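Protein F-93 (Sulfolobus virus 1, PDB 1TBX) probably acts as a transcription factor, a winged-helix homodimer that recognises a palindromic or pseudo-palindromic DNA target. Local coordinates at residues Glu53-Glu58 against Thr70-Leu75. Sequence-based numbering, arbitrary orientation.
Sequences EGFVKE and TEKGKL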
loop_
_atom_site.group_PDB
_atom_site.type_symbol
_atom_site.label_atom_id
_atom_site.label_comp_id
_atom_site.label_asym_id
_atom_site.label_seq_id
_atom_site.Cartn_x
_atom_site.Cartn_y
_atom_site.Cartn_z
ATOM N N GLU A 53 6.397 7.690 14.103
ATOM C CA GLU A 53 6.486 6.239 14.191
ATOM C C GLU A 53 7.882 5.702 13.881
ATOM O O GLU A 53 8.072 4.489 13.739
ATOM C CB GLU A 53 5.445 5.570 13.310
ATOM C CG GLU A 53 4.016 5.863 13.724
ATOM C CD GLU A 53 3.693 5.508 15.165
ATOM O OE1 GLU A 53 3.988 4.375 15.603
ATOM O OE2 GLU A 53 3.114 6.374 15.851
ATOM N N GLY A 54 8.853 6.605 13.771
ATOM C CA GLY A 54 10.250 6.219 13.787
ATOM C C GLY A 54 10.810 5.587 12.524
ATOM O O GLY A 54 11.787 4.820 12.605
ATOM N N PHE A 55 10.194 5.915 11.382
ATOM C CA PHE A 55 10.659 5.500 10.071
ATOM C C PHE A 55 11.561 6.521 9.394
ATOM O O PHE A 55 12.388 6.144 8.573
ATOM C CB PHE A 55 9.487 5.298 9.167
ATOM C CG PHE A 55 8.579 4.200 9.595
ATOM C CD1 PHE A 55 7.374 4.482 10.221
ATOM C CD2 PHE A 55 8.897 2.876 9.339
ATOM C CE1 PHE A 55 6.500 3.480 10.589
ATOM C CE2 PHE A 55 8.022 1.864 9.725
ATOM C CZ PHE A 55 6.819 2.183 10.346
ATOM N N VAL A 56 11.410 7.803 9.739
ATOM C CA VAL A 56 12.091 8.906 9.050
ATOM C C VAL A 56 12.646 9.875 10.075
ATOM O O VAL A 56 12.062 10.057 11.155
ATOM C CB VAL A 56 11.084 9.664 8.158
ATOM C CG1 VAL A 56 11.608 10.999 7.668
ATOM C CG2 VAL A 56 10.653 8.796 6.975
ATOM N N LYS A 57 13.771 10.500 9.742
ATOM C CA LYS A 57 14.317 11.565 10.576
ATOM C C LYS A 57 14.370 12.856 9.772
ATOM O O LYS A 57 14.699 12.835 8.600
ATOM C CB LYS A 57 15.698 11.190 11.139
ATOM C CG LYS A 57 15.630 10.540 12.546
ATOM C CD LYS A 57 16.841 9.600 12.888
ATOM C CE LYS A 57 16.687 8.892 14.287
ATOM N NZ LYS A 57 17.908 8.926 15.194
ATOM N N GLU A 58 14.014 13.978 10.383
ATOM C CA GLU A 58 14.187 15.241 9.702
ATOM C C GLU A 58 15.226 16.123 10.389
ATOM O O GLU A 58 15.049 16.461 11.563
ATOM C CB GLU A 58 12.865 15.987 9.610
ATOM C CG GLU A 58 12.967 17.329 8.887
ATOM C CD GLU A 58 11.608 17.931 8.667
ATOM O OE1 GLU A 58 11.281 18.275 7.502
ATOM O OE2 GLU A 58 10.862 18.020 9.674
ATOM N N THR A 70 15.331 5.736 8.419
ATOM C CA THR A 70 15.681 5.183 9.678
ATOM C C THR A 70 16.063 3.752 9.347
ATOM O O THR A 70 15.813 3.302 8.222
ATOM C CB THR A 70 14.438 5.335 10.497
ATOM O OG1 THR A 70 14.770 6.018 11.703
ATOM C CG2 THR A 70 13.772 4.005 10.856
ATOM N N GLU A 71 16.706 3.047 10.271
ATOM C CA GLU A 71 16.954 1.624 10.083
ATOM C C GLU A 71 15.682 0.883 9.636
ATOM O O GLU A 71 15.660 0.258 8.563
ATOM C CB GLU A 71 17.488 1.059 11.379
ATOM C CG GLU A 71 18.990 1.191 11.494
ATOM C CD GLU A 71 19.671 -0.146 11.779
ATOM O OE1 GLU A 71 19.115 -1.217 11.413
ATOM O OE2 GLU A 71 20.769 -0.130 12.375
ATOM N N LYS A 72 14.616 0.998 10.436
ATOM C CA LYS A 72 13.309 0.392 10.109
ATOM C C LYS A 72 12.599 1.021 8.881
ATOM O O LYS A 72 11.832 0.351 8.185
ATOM C CB LYS A 72 12.403 0.236 11.374
ATOM C CG LYS A 72 11.175 1.132 11.583
ATOM C CD LYS A 72 10.981 1.412 13.077
ATOM C CE LYS A 72 9.625 2.051 13.418
ATOM N NZ LYS A 72 8.778 1.325 14.435
ATOM N N GLY A 73 12.878 2.289 8.608
ATOM C CA GLY A 73 12.367 2.915 7.409
ATOM C C GLY A 73 13.047 2.357 6.173
ATOM O O GLY A 73 12.380 2.092 5.168
ATOM N N LYS A 74 14.373 2.175 6.241
ATOM C CA LYS A 74 15.152 1.721 5.092
ATOM C C LYS A 74 14.655 0.353 4.695
ATOM O O LYS A 74 14.438 0.103 3.511
ATOM C CB LYS A 74 16.652 1.664 5.403
ATOM C CG LYS A 74 17.571 2.664 4.633
ATOM C CD LYS A 74 18.941 2.811 5.351
ATOM C CE LYS A 74 19.710 4.082 4.961
ATOM N NZ LYS A 74 20.265 4.906 6.128
ATOM N N LEU A 75 14.446 -0.518 5.685
ATOM C CA LEU A 75 13.943 -1.866 5.443
ATOM C C LEU A 75 12.574 -1.851 4.793
ATOM O O LEU A 75 12.370 -2.436 3.724
ATOM C CB LEU A 75 13.965 -2.670 6.742
ATOM C CG LEU A 75 15.440 -3.070 6.956
ATOM C CD1 LEU A 75 15.861 -3.298 8.426
ATOM C CD2 LEU A 75 15.836 -4.258 6.015
#
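Lys72 lays its side chain across one face of the Phe55 ring, where the base of the wing meets the long last helix of this winged-helix fold. CE sits over that face, 4.1 Å from the centroid of the Phe55 ring, as a CH-pi contact. The ammonium group lies farther out: Lys72 NZ is 5.0 Å from the Phe55 centroid and 23° off the ring normal, a cation-pi geometry. The lysine chain is bent at chi2, and again at chi4, which sets the direction of NZ alone. The part nearer the backbone packs too, with Lys72 CG 3.6 Å from Phe55 CD2. Gly73 CA meets the same ring at its edge, in plane.

The backbone is joined next to this. Thr70 N donates to Phe55 O at 3.0 Å, with an N-H...O angle of 130°. Thr70 takes the N-cap position of helix 71-94, but its hydroxyl makes no capping bond. A weak bond from Thr70 OG1 to Gly54 O is doubtful, because the place of that oxygen is less sure.

The contact also borders the dimer interface. Ile90 of the second subunit packs on both Phe55 and Lys72. The Phe55 ring meets that of Phe6 of the second subunit edge-to-face.

Gly54 turns the chain toward the wing. With positive phi it is the C-prime residue of a Schellman motif ending helix 40-52. Phe55 follows, then strand 56-61, which pairs with strand 64-69 through Lys57 and Tyr68. The CB of Val56 points away from residues 70-75, and its side chain packs on Leu14, Leu17, Leu50 and Leu67. The oxygen that accepts from Thr70 N has a second neighbour: Gly73 CA makes a CA-H...O contact to Phe55 O, 3.4 Å long with 154° at the hydrogen.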